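Local coordinates for peroxisomal catalase A (Saccharomyces cerevisiae, PDB 1A4E), which breaks down hydrogen peroxide from peroxisomal oxidases into water and oxygen with a heme cofactor, probably protecting the cell from peroxide damage, at residues Y36-I39 and D40-H44; S320-P324 and Y325-S329; E458-C461 and P462-Q466; R433-Y436 and R437-K441. All coordinates share one frame; numbering follows the deposited sequence.

The four contacts are local ones, and no two of them touch within the chain. Contact 1, on the N-terminal arm, and contact 2, by strand 326-328, have centres about 45 Å apart, yet the tetramer brings such sites together: Y36 of contact 1 bonds to E327 of a neighbouring subunit. Contact 1 also approaches a heme, about 4 Å from the side chain of L42. In contact 2 the side chain of T322 is about 12 Å from that of Y341, the axial ligand of the heme iron. Contacts 3 and 4 belong to the C-terminal helices, with centres about 26 Å apart, far from the heme and the active-site residues.

Contact 1 of 4, residues Y36-I39 and D40-H44; sequences YNLI and DSLAH
From Y36-I39 into D40-H44 the backbone runs on as one alpha-helix, with D40 N bonded to Y36 O at 2.9 Å, S41 N to N37 O at 3.2 Å, L42 N to L38 O at 3.0 Å and A43 N to I39 O at 2.9 Å. The L42 bond is the straightest, with 171° at its hydrogen. Leucines one turn apart fill the buried side. CG of L42 lies beside its own backbone N, chi1 -65°, which sends CD1 back to within 4.0 Å of L38 CG, and the two branched chains meet at a slant. Their bulk suits a place where L38 also rests on L31, while L42 packs on S340 of a third subunit and comes close to a bound heme. I39 turns to F339 of that subunit, and the small A43 leaves room for D343 of the same subunit.

The other side of the helix is polar. CG of D40 is anti to the backbone N, chi1 174°, and the carboxylate stands out from the side of the helix, level with its own turn. A water gives one proton to D40 OD2 and the other to N37 O, each 2.9 Å away, so that carbonyl serves both the water and the S41 amide. OD1 of D40 is bonded to S11, OD1 of N37 to N10, and the hydroxyl of Y36 to E327 of the second subunit. Polar ends thus tie the helix to the N-terminal segment and one neighbour, while its apolar side presses against another.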
loop_
_atom_site.group_PDB
_atom_site.type_symbol
_atom_site.label_atom_id
_atom_site.label_comp_id
_atom_site.label_asym_id
_atom_site.label_seq_id
_atom_site.Cartn_x
_atom_site.Cartn_y
_atom_site.Cartn_z
ATOM N N TYR B 36 4.247 14.872 -19.722
ATOM C CA TYR B 36 3.460 14.245 -18.675
ATOM C C TYR B 36 2.593 13.092 -19.169
ATOM O O TYR B 36 2.185 12.261 -18.360
ATOM C CB TYR B 36 2.583 15.306 -17.986
ATOM C CG TYR B 36 1.846 16.230 -18.937
ATOM C CD1 TYR B 36 0.676 15.798 -19.555
ATOM C CD2 TYR B 36 2.370 17.495 -19.217
ATOM C CE1 TYR B 36 0.027 16.620 -20.471
ATOM C CE2 TYR B 36 1.727 18.322 -20.133
ATOM C CZ TYR B 36 0.561 17.874 -20.757
ATOM O OH TYR B 36 -0.064 18.663 -21.700
ATOM N N ASN B 37 2.296 13.037 -20.480
ATOM C CA ASN B 37 1.517 11.946 -21.053
ATOM C C ASN B 37 2.325 10.659 -21.138
ATOM O O ASN B 37 1.761 9.583 -20.919
ATOM C CB ASN B 37 1.013 12.326 -22.446
ATOM C CG ASN B 37 -0.201 13.242 -22.411
ATOM O OD1 ASN B 37 -0.837 13.432 -21.380
ATOM N ND2 ASN B 37 -0.587 13.836 -23.532
ATOM N N LEU B 38 3.641 10.760 -21.405
ATOM C CA LEU B 38 4.507 9.598 -21.388
ATOM C C LEU B 38 4.563 9.061 -19.966
ATOM O O LEU B 38 4.379 7.863 -19.771
ATOM C CB LEU B 38 5.926 9.956 -21.828
ATOM C CG LEU B 38 6.961 8.827 -21.783
ATOM C CD1 LEU B 38 6.553 7.716 -22.751
ATOM C CD2 LEU B 38 8.332 9.377 -22.121
ATOM N N ILE B 39 4.792 9.917 -18.962
ATOM C CA ILE B 39 4.885 9.454 -17.583
ATOM C C ILE B 39 3.553 8.946 -17.061
ATOM O O ILE B 39 3.547 8.001 -16.283
ATOM C CB ILE B 39 5.452 10.616 -16.721
ATOM C CG1 ILE B 39 6.931 10.762 -17.096
ATOM C CG2 ILE B 39 5.343 10.349 -15.220
ATOM C CD1 ILE B 39 7.616 12.008 -16.508
ATOM N N ASP B 40 2.419 9.493 -17.507
ATOM C CA ASP B 40 1.104 9.017 -17.098
ATOM C C ASP B 40 0.908 7.558 -17.502
ATOM O O ASP B 40 0.431 6.744 -16.711
ATOM C CB ASP B 40 0.038 9.894 -17.750
ATOM C CG ASP B 40 -1.415 9.468 -17.568
ATOM O OD1 ASP B 40 -1.786 9.018 -16.485
ATOM O OD2 ASP B 40 -2.181 9.597 -18.522
ATOM N N SER B 41 1.308 7.235 -18.736
ATOM C CA SER B 41 1.175 5.891 -19.261
ATOM C C SER B 41 2.157 4.940 -18.593
ATOM O O SER B 41 1.741 3.884 -18.116
ATOM C CB SER B 41 1.404 5.922 -20.767
ATOM O OG SER B 41 1.233 4.634 -21.337
ATOM N N LEU B 42 3.440 5.315 -18.495
ATOM C CA LEU B 42 4.445 4.455 -17.900
ATOM C C LEU B 42 4.243 4.194 -16.414
ATOM O O LEU B 42 4.457 3.071 -15.957
ATOM C CB LEU B 42 5.841 5.051 -18.121
ATOM C CG LEU B 42 6.349 5.146 -19.555
ATOM C CD1 LEU B 42 7.800 5.586 -19.528
ATOM C CD2 LEU B 42 6.265 3.798 -20.251
ATOM N N ALA B 43 3.793 5.200 -15.654
ATOM C CA ALA B 43 3.574 5.042 -14.224
ATOM C C ALA B 43 2.363 4.176 -13.939
ATOM O O ALA B 43 2.376 3.437 -12.951
ATOM C CB ALA B 43 3.345 6.378 -13.549
ATOM N N HIS B 44 1.329 4.228 -14.800
ATOM C CA HIS B 44 0.163 3.374 -14.611
ATOM C C HIS B 44 0.521 1.946 -14.980
ATOM O O HIS B 44 0.056 1.007 -14.331
ATOM C CB HIS B 44 -1.017 3.799 -15.472
ATOM C CG HIS B 44 -2.300 3.205 -14.916
ATOM N ND1 HIS B 44 -2.833 2.004 -15.098
ATOM C CD2 HIS B 44 -3.125 3.881 -14.054
ATOM C CE1 HIS B 44 -3.934 1.927 -14.387
ATOM N NE2 HIS B 44 -4.100 3.062 -13.762
HETATM O O HOH W 1 -1.129 9.133 -21.136
#

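Contact 2 of 4, residues S320-P324 and Y325-S329; sequences STTVP and YQEAS
T322 and Q326 cross at a slant, the hydroxyl of the threonine reaching over the backbone of the glutamine. OG1 stands anti to the backbone N, chi1 -176°, and donates to Q326 O at 2.8 Å, coming from above the carbonyl plane, 50° out of it. The same rotation leaves the methyl CG2 beside that carbonyl too, 4.0 Å from OE2 of E327, whose side chain crosses that of T322 at about a right angle. Threonine suits the place because it brings a donor and a methyl on one carbon. V323 and Q326 instead lie side by side and point the same way: CG2 of V323 rests 3.5 Å from NE2 of Q326. Glutamine's length carries its amide on to S78, through NE2, and weakly to W126, through OE1.

Here the chain reverses in a type II beta turn from V323 to Q326, closed by a weak bond from Q326 N to V323 O of 3.3 Å. P324 suits the second position, where its ring fixes the required phi, but Y325 takes the third with a positive phi of 76°, a conformation easier for glycine. The turn leads into strand 326-328, which pairs with strand 203-206 in the antiparallel sheet.

CB of P324 packs against CD2 of the Y325 ring at 3.9 Å. A water lies 2.9 Å from V323 O and 2.8 Å from E327 OE2, a bridge that cannot be counted on in full, as other acceptors compete for its protons. OE2 has a further partner in Y36 of the second subunit, OE1 in Q405.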
loop_
_atom_site.group_PDB
_atom_site.type_symbol
_atom_site.label_atom_id
_atom_site.label_comp_id
_atom_site.label_asym_id
_atom_site.label_seq_id
_atom_site.Cartn_x
_atom_site.Cartn_y
_atom_site.Cartn_z
ATOM N N SER B 320 -17.101 -15.680 5.621
ATOM C CA SER B 320 -17.773 -14.725 6.491
ATOM C C SER B 320 -18.837 -13.900 5.770
ATOM O O SER B 320 -19.663 -13.229 6.399
ATOM C CB SER B 320 -16.716 -13.819 7.124
ATOM O OG SER B 320 -15.800 -13.299 6.176
ATOM N N THR B 321 -18.834 -13.966 4.431
ATOM C CA THR B 321 -19.868 -13.329 3.630
ATOM C C THR B 321 -20.981 -14.366 3.548
ATOM O O THR B 321 -20.972 -15.291 2.736
ATOM C CB THR B 321 -19.328 -12.993 2.223
ATOM O OG1 THR B 321 -18.227 -12.130 2.427
ATOM C CG2 THR B 321 -20.337 -12.314 1.320
ATOM N N THR B 322 -21.947 -14.200 4.442
ATOM C CA THR B 322 -23.042 -15.137 4.548
ATOM C C THR B 322 -24.342 -14.404 4.785
ATOM O O THR B 322 -24.353 -13.326 5.362
ATOM C CB THR B 322 -22.743 -16.122 5.700
ATOM O OG1 THR B 322 -23.809 -17.059 5.672
ATOM C CG2 THR B 322 -22.626 -15.470 7.070
ATOM N N VAL B 323 -25.444 -14.989 4.328
ATOM C CA VAL B 323 -26.754 -14.389 4.537
ATOM C C VAL B 323 -27.392 -14.916 5.821
ATOM O O VAL B 323 -26.928 -15.925 6.368
ATOM C CB VAL B 323 -27.672 -14.683 3.319
ATOM C CG1 VAL B 323 -27.097 -13.947 2.115
ATOM C CG2 VAL B 323 -27.802 -16.181 3.064
ATOM N N PRO B 324 -28.439 -14.276 6.367
ATOM C CA PRO B 324 -29.238 -14.814 7.459
ATOM C C PRO B 324 -29.686 -16.251 7.242
ATOM O O PRO B 324 -29.968 -16.661 6.114
ATOM C CB PRO B 324 -30.391 -13.838 7.587
ATOM C CG PRO B 324 -30.282 -12.892 6.422
ATOM C CD PRO B 324 -28.798 -12.884 6.135
ATOM N N TYR B 325 -29.716 -16.985 8.367
ATOM C CA TYR B 325 -30.078 -18.399 8.494
ATOM C C TYR B 325 -29.001 -19.375 8.035
ATOM O O TYR B 325 -29.216 -20.587 8.073
ATOM C CB TYR B 325 -31.392 -18.717 7.733
ATOM C CG TYR B 325 -32.570 -17.879 8.228
ATOM C CD1 TYR B 325 -33.200 -18.172 9.443
ATOM C CD2 TYR B 325 -32.989 -16.778 7.479
ATOM C CE1 TYR B 325 -34.243 -17.363 9.900
ATOM C CE2 TYR B 325 -34.029 -15.971 7.928
ATOM C CZ TYR B 325 -34.648 -16.270 9.136
ATOM O OH TYR B 325 -35.653 -15.445 9.579
ATOM N N GLN B 326 -27.834 -18.873 7.596
ATOM C CA GLN B 326 -26.695 -19.709 7.250
ATOM C C GLN B 326 -25.507 -19.219 8.055
ATOM O O GLN B 326 -25.068 -18.074 7.952
ATOM C CB GLN B 326 -26.357 -19.615 5.780
ATOM C CG GLN B 326 -27.412 -20.248 4.911
ATOM C CD GLN B 326 -27.094 -20.172 3.432
ATOM O OE1 GLN B 326 -26.028 -20.565 2.976
ATOM N NE2 GLN B 326 -28.025 -19.680 2.628
ATOM N N GLU B 327 -25.031 -20.107 8.923
ATOM C CA GLU B 327 -23.925 -19.812 9.814
ATOM C C GLU B 327 -22.865 -20.903 9.790
ATOM O O GLU B 327 -23.079 -21.992 9.261
ATOM C CB GLU B 327 -24.460 -19.634 11.236
ATOM C CG GLU B 327 -25.030 -18.252 11.539
ATOM C CD GLU B 327 -23.988 -17.131 11.546
ATOM O OE1 GLU B 327 -23.078 -17.167 12.367
ATOM O OE2 GLU B 327 -24.073 -16.207 10.742
ATOM N N ALA B 328 -21.687 -20.590 10.331
ATOM C CA ALA B 328 -20.590 -21.538 10.389
ATOM C C ALA B 328 -20.666 -22.395 11.646
ATOM O O ALA B 328 -21.256 -21.987 12.652
ATOM C CB ALA B 328 -19.273 -20.796 10.400
ATOM N N SER B 329 -20.103 -23.606 11.596
ATOM C CA SER B 329 -20.050 -24.457 12.779
ATOM C C SER B 329 -18.742 -24.234 13.530
ATOM O O SER B 329 -17.881 -23.478 13.077
ATOM C CB SER B 329 -20.150 -25.930 12.395
ATOM O OG SER B 329 -18.975 -26.401 11.747
HETATM O O HOH W 2 -26.231 -15.387 9.122
#

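Contact 3 of 4, residues E458-C461 and P462-Q466; sequences EGAC and PQIQQ
A460 offers its methyl as a small bump to the first turn of helix 462-473, with CB 3.9 Å from CG of Q465 and 4.2 Å from CG2 of I464. Nothing larger than a methyl is needed there, since D161 of helix 160-168 closes on it too. I464 turns its branched chain to meet it, and also rests on W164 and D165. One step on, the sulfur of C461 settles beside Q463, SG lying 3.5 Å from its CG, and also borders I464. Q463 CG sits between the backbone N and the carbonyl carbon, chi1 55°, and this turns it towards the sulfur.

Q465 fills the hollow under the incoming loop. Its extended chain folds back over the backbone, CD 3.5 Å from A460 O, so that NE2 can bond to V457 O at the end of the preceding helix. With an alanine here, V457 O would probably lose its amide partner and the methyl of A460 the methylene it leans on.

C461 stands at the N-cap, and its carbonyl begins the helix, accepting Q465 N at 3.0 Å and, weakly, I464 N at 3.1 Å. P462 suits the first helical position because no amide hydrogen is needed there. Carbonyl to amides at the helix start, and the amide of C461 to the carboxylate of D161, thus join this exposed loop to both helices.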
loop_
_atom_site.group_PDB
_atom_site.type_symbol
_atom_site.label_atom_id
_atom_site.label_comp_id
_atom_site.label_asym_id
_atom_site.label_seq_id
_atom_site.Cartn_x
_atom_site.Cartn_y
_atom_site.Cartn_z
ATOM N N GLU B 458 9.242 -40.685 -5.422
ATOM C CA GLU B 458 10.535 -41.026 -5.994
ATOM C C GLU B 458 11.581 -39.922 -5.823
ATOM O O GLU B 458 12.750 -40.184 -5.535
ATOM C CB GLU B 458 10.255 -41.358 -7.460
ATOM C CG GLU B 458 11.404 -41.672 -8.402
ATOM C CD GLU B 458 12.067 -40.431 -8.984
ATOM O OE1 GLU B 458 11.436 -39.754 -9.802
ATOM O OE2 GLU B 458 13.199 -40.142 -8.600
ATOM N N GLY B 459 11.129 -38.670 -5.963
ATOM C CA GLY B 459 11.987 -37.505 -5.833
ATOM C C GLY B 459 12.308 -37.112 -4.394
ATOM O O GLY B 459 12.834 -36.021 -4.164
ATOM N N ALA B 460 12.014 -37.958 -3.400
ATOM C CA ALA B 460 12.303 -37.635 -2.015
ATOM C C ALA B 460 13.476 -38.421 -1.439
ATOM O O ALA B 460 13.969 -39.398 -2.002
ATOM C CB ALA B 460 11.073 -37.902 -1.156
ATOM N N CYS B 461 13.907 -37.917 -0.281
ATOM C CA CYS B 461 14.986 -38.441 0.546
ATOM C C CYS B 461 14.601 -39.822 1.093
ATOM O O CYS B 461 13.431 -40.018 1.432
ATOM C CB CYS B 461 15.213 -37.381 1.642
ATOM S SG CYS B 461 15.715 -37.887 3.306
ATOM N N PRO B 462 15.503 -40.818 1.168
ATOM C CA PRO B 462 15.208 -42.192 1.583
ATOM C C PRO B 462 14.476 -42.423 2.907
ATOM O O PRO B 462 13.590 -43.280 2.951
ATOM C CB PRO B 462 16.568 -42.862 1.526
ATOM C CG PRO B 462 17.543 -41.725 1.718
ATOM C CD PRO B 462 16.912 -40.683 0.815
ATOM N N GLN B 463 14.802 -41.681 3.983
ATOM C CA GLN B 463 14.098 -41.830 5.257
ATOM C C GLN B 463 12.686 -41.221 5.231
ATOM O O GLN B 463 11.804 -41.687 5.952
ATOM C CB GLN B 463 14.917 -41.195 6.414
ATOM C CG GLN B 463 15.335 -39.727 6.262
ATOM C CD GLN B 463 15.433 -38.952 7.574
ATOM O OE1 GLN B 463 14.493 -38.248 7.960
ATOM N NE2 GLN B 463 16.553 -39.025 8.288
ATOM N N ILE B 464 12.446 -40.188 4.398
ATOM C CA ILE B 464 11.119 -39.609 4.217
ATOM C C ILE B 464 10.285 -40.562 3.362
ATOM O O ILE B 464 9.100 -40.748 3.650
ATOM C CB ILE B 464 11.259 -38.196 3.559
ATOM C CG1 ILE B 464 11.676 -37.232 4.653
ATOM C CG2 ILE B 464 9.966 -37.705 2.918
ATOM C CD1 ILE B 464 11.882 -35.777 4.209
ATOM N N GLN B 465 10.885 -41.202 2.343
ATOM C CA GLN B 465 10.194 -42.183 1.510
ATOM C C GLN B 465 9.724 -43.364 2.340
ATOM O O GLN B 465 8.617 -43.860 2.139
ATOM C CB GLN B 465 11.086 -42.748 0.427
ATOM C CG GLN B 465 11.506 -41.788 -0.654
ATOM C CD GLN B 465 12.365 -42.480 -1.694
ATOM O OE1 GLN B 465 13.368 -43.115 -1.371
ATOM N NE2 GLN B 465 11.985 -42.382 -2.970
ATOM N N GLN B 466 10.550 -43.797 3.300
ATOM C CA GLN B 466 10.192 -44.905 4.157
ATOM C C GLN B 466 8.987 -44.545 5.009
ATOM O O GLN B 466 8.106 -45.383 5.196
ATOM C CB GLN B 466 11.379 -45.284 5.050
ATOM C CG GLN B 466 11.158 -46.586 5.837
ATOM C CD GLN B 466 10.657 -47.750 4.979
ATOM O OE1 GLN B 466 11.254 -48.117 3.962
ATOM N NE2 GLN B 466 9.516 -48.328 5.356
#

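Contact 4 of 4, residues R433-Y436 and R437-K441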
loop_
_atom_site.group_PDB
_atom_site.type_symbol
_atom_site.label_atom_id
_atom_site.label_comp_id
_atom_site.label_asym_id
_atom_site.label_seq_id
_atom_site.Cartn_x
_atom_site.Cartn_y
_atom_site.Cartn_z
ATOM N N ARG B 433 -9.250 -45.754 3.987
ATOM C CA ARG B 433 -9.276 -47.144 3.572
ATOM C C ARG B 433 -10.561 -47.525 2.840
ATOM O O ARG B 433 -10.495 -48.256 1.850
ATOM C CB ARG B 433 -9.084 -48.012 4.799
ATOM C CG ARG B 433 -8.721 -49.436 4.432
ATOM C CD ARG B 433 -8.557 -50.239 5.696
ATOM N NE ARG B 433 -7.512 -49.680 6.528
ATOM C CZ ARG B 433 -7.693 -49.483 7.829
ATOM N NH1 ARG B 433 -8.842 -49.782 8.441
ATOM N NH2 ARG B 433 -6.687 -48.975 8.521
ATOM N N ASN B 434 -11.728 -47.041 3.273
ATOM C CA ASN B 434 -12.962 -47.353 2.538
ATOM C C ASN B 434 -12.981 -46.602 1.204
ATOM O O ASN B 434 -13.630 -47.062 0.276
ATOM C CB ASN B 434 -14.180 -46.941 3.366
ATOM C CG ASN B 434 -14.260 -47.662 4.711
ATOM O OD1 ASN B 434 -14.344 -48.889 4.748
ATOM N ND2 ASN B 434 -14.239 -46.968 5.834
ATOM N N LEU B 435 -12.226 -45.491 1.096
ATOM C CA LEU B 435 -12.074 -44.765 -0.165
ATOM C C LEU B 435 -11.233 -45.619 -1.112
ATOM O O LEU B 435 -11.537 -45.672 -2.304
ATOM C CB LEU B 435 -11.391 -43.387 0.085
ATOM C CG LEU B 435 -11.114 -42.301 -0.989
ATOM C CD1 LEU B 435 -9.779 -42.548 -1.667
ATOM C CD2 LEU B 435 -12.252 -42.276 -1.995
ATOM N N TYR B 436 -10.197 -46.303 -0.588
ATOM C CA TYR B 436 -9.364 -47.194 -1.384
ATOM C C TYR B 436 -10.189 -48.345 -1.960
ATOM O O TYR B 436 -10.017 -48.713 -3.124
ATOM C CB TYR B 436 -8.226 -47.760 -0.523
ATOM C CG TYR B 436 -7.227 -48.585 -1.330
ATOM C CD1 TYR B 436 -6.561 -48.006 -2.415
ATOM C CD2 TYR B 436 -6.981 -49.920 -0.993
ATOM C CE1 TYR B 436 -5.654 -48.754 -3.165
ATOM C CE2 TYR B 436 -6.073 -50.672 -1.743
ATOM C CZ TYR B 436 -5.419 -50.080 -2.822
ATOM O OH TYR B 436 -4.508 -50.810 -3.552
ATOM N N ARG B 437 -11.115 -48.883 -1.153
ATOM C CA ARG B 437 -12.022 -49.939 -1.582
ATOM C C ARG B 437 -13.008 -49.448 -2.637
ATOM O O ARG B 437 -13.315 -50.198 -3.565
ATOM C CB ARG B 437 -12.786 -50.480 -0.379
ATOM C CG ARG B 437 -11.844 -51.173 0.587
ATOM C CD ARG B 437 -12.575 -51.571 1.849
ATOM N NE ARG B 437 -11.641 -52.122 2.819
ATOM C CZ ARG B 437 -11.852 -52.037 4.139
ATOM N NH1 ARG B 437 -12.931 -51.439 4.650
ATOM N NH2 ARG B 437 -10.955 -52.563 4.971
ATOM N N VAL B 438 -13.481 -48.190 -2.533
ATOM C CA VAL B 438 -14.378 -47.592 -3.524
ATOM C C VAL B 438 -13.617 -47.388 -4.831
ATOM O O VAL B 438 -14.205 -47.469 -5.912
ATOM C CB VAL B 438 -14.939 -46.235 -2.993
ATOM C CG1 VAL B 438 -15.774 -45.486 -4.029
ATOM C CG2 VAL B 438 -15.891 -46.540 -1.848
ATOM N N LEU B 439 -12.299 -47.158 -4.751
ATOM C CA LEU B 439 -11.468 -47.047 -5.936
ATOM C C LEU B 439 -11.290 -48.403 -6.605
ATOM O O LEU B 439 -11.046 -48.459 -7.810
ATOM C CB LEU B 439 -10.095 -46.493 -5.584
ATOM C CG LEU B 439 -9.951 -45.034 -5.205
ATOM C CD1 LEU B 439 -8.496 -44.763 -4.871
ATOM C CD2 LEU B 439 -10.391 -44.141 -6.348
ATOM N N GLY B 440 -11.422 -49.498 -5.832
ATOM C CA GLY B 440 -11.343 -50.862 -6.347
ATOM C C GLY B 440 -12.486 -51.218 -7.298
ATOM O O GLY B 440 -12.328 -52.059 -8.183
ATOM N N LYS B 441 -13.646 -50.575 -7.126
ATOM C CA LYS B 441 -14.792 -50.769 -8.001
ATOM C C LYS B 441 -14.543 -50.247 -9.416
ATOM O O LYS B 441 -15.100 -50.784 -10.373
ATOM C CB LYS B 441 -15.996 -50.063 -7.406
ATOM C CG LYS B 441 -16.462 -50.628 -6.068
ATOM C CD LYS B 441 -17.424 -49.637 -5.435
ATOM C CE LYS B 441 -18.020 -50.181 -4.150
ATOM N NZ LYS B 441 -18.799 -49.150 -3.493
#
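R433 O takes the amide of R437 at 3.1 Å, one of four backbone hydrogen bonds that link R433-Y436 to R437-K441. V438 N to N434 O and L439 N to L435 O follow, each 3.0 Å long. The last, from G440 N to Y436 O, is weak and bent, 3.2 Å with 129° at the hydrogen.

Among the polar side chains, the two arginines run side by side. CG of R437 lies beside its backbone N, chi1 -66°, and the extended chain carries the guanidinium back along R433. CG of R433 lies over one face of that guanidinium, 3.8 Å above its plane, while CD of R433 comes 3.4 Å from NH2. The guanidinium planes are turned 51° apart. N434 OD1 is 2.9 Å from NH1 of R437, an oblique approach. The like charges are probably tolerable because R433 has other mates: a salt bridge to D426 and bonds to V475 O and R474 O. With a leucine in its place, D426 would probably be left without its charged partner and those two carbonyls without their donors.

Apolar contacts fall on L435, Y436 and L439, where CD1 of L435 meets CD1 of L439 at 4.1 Å. L435 and Y436 lean on M180, Y436 and L439 on L449. With N434 and R437 on a polar face, and R433 bridging to the chain after helix 462-473, this is one of the C-terminal helices of the catalase fold, its apolar face packed on helices 176-182 and 445-457.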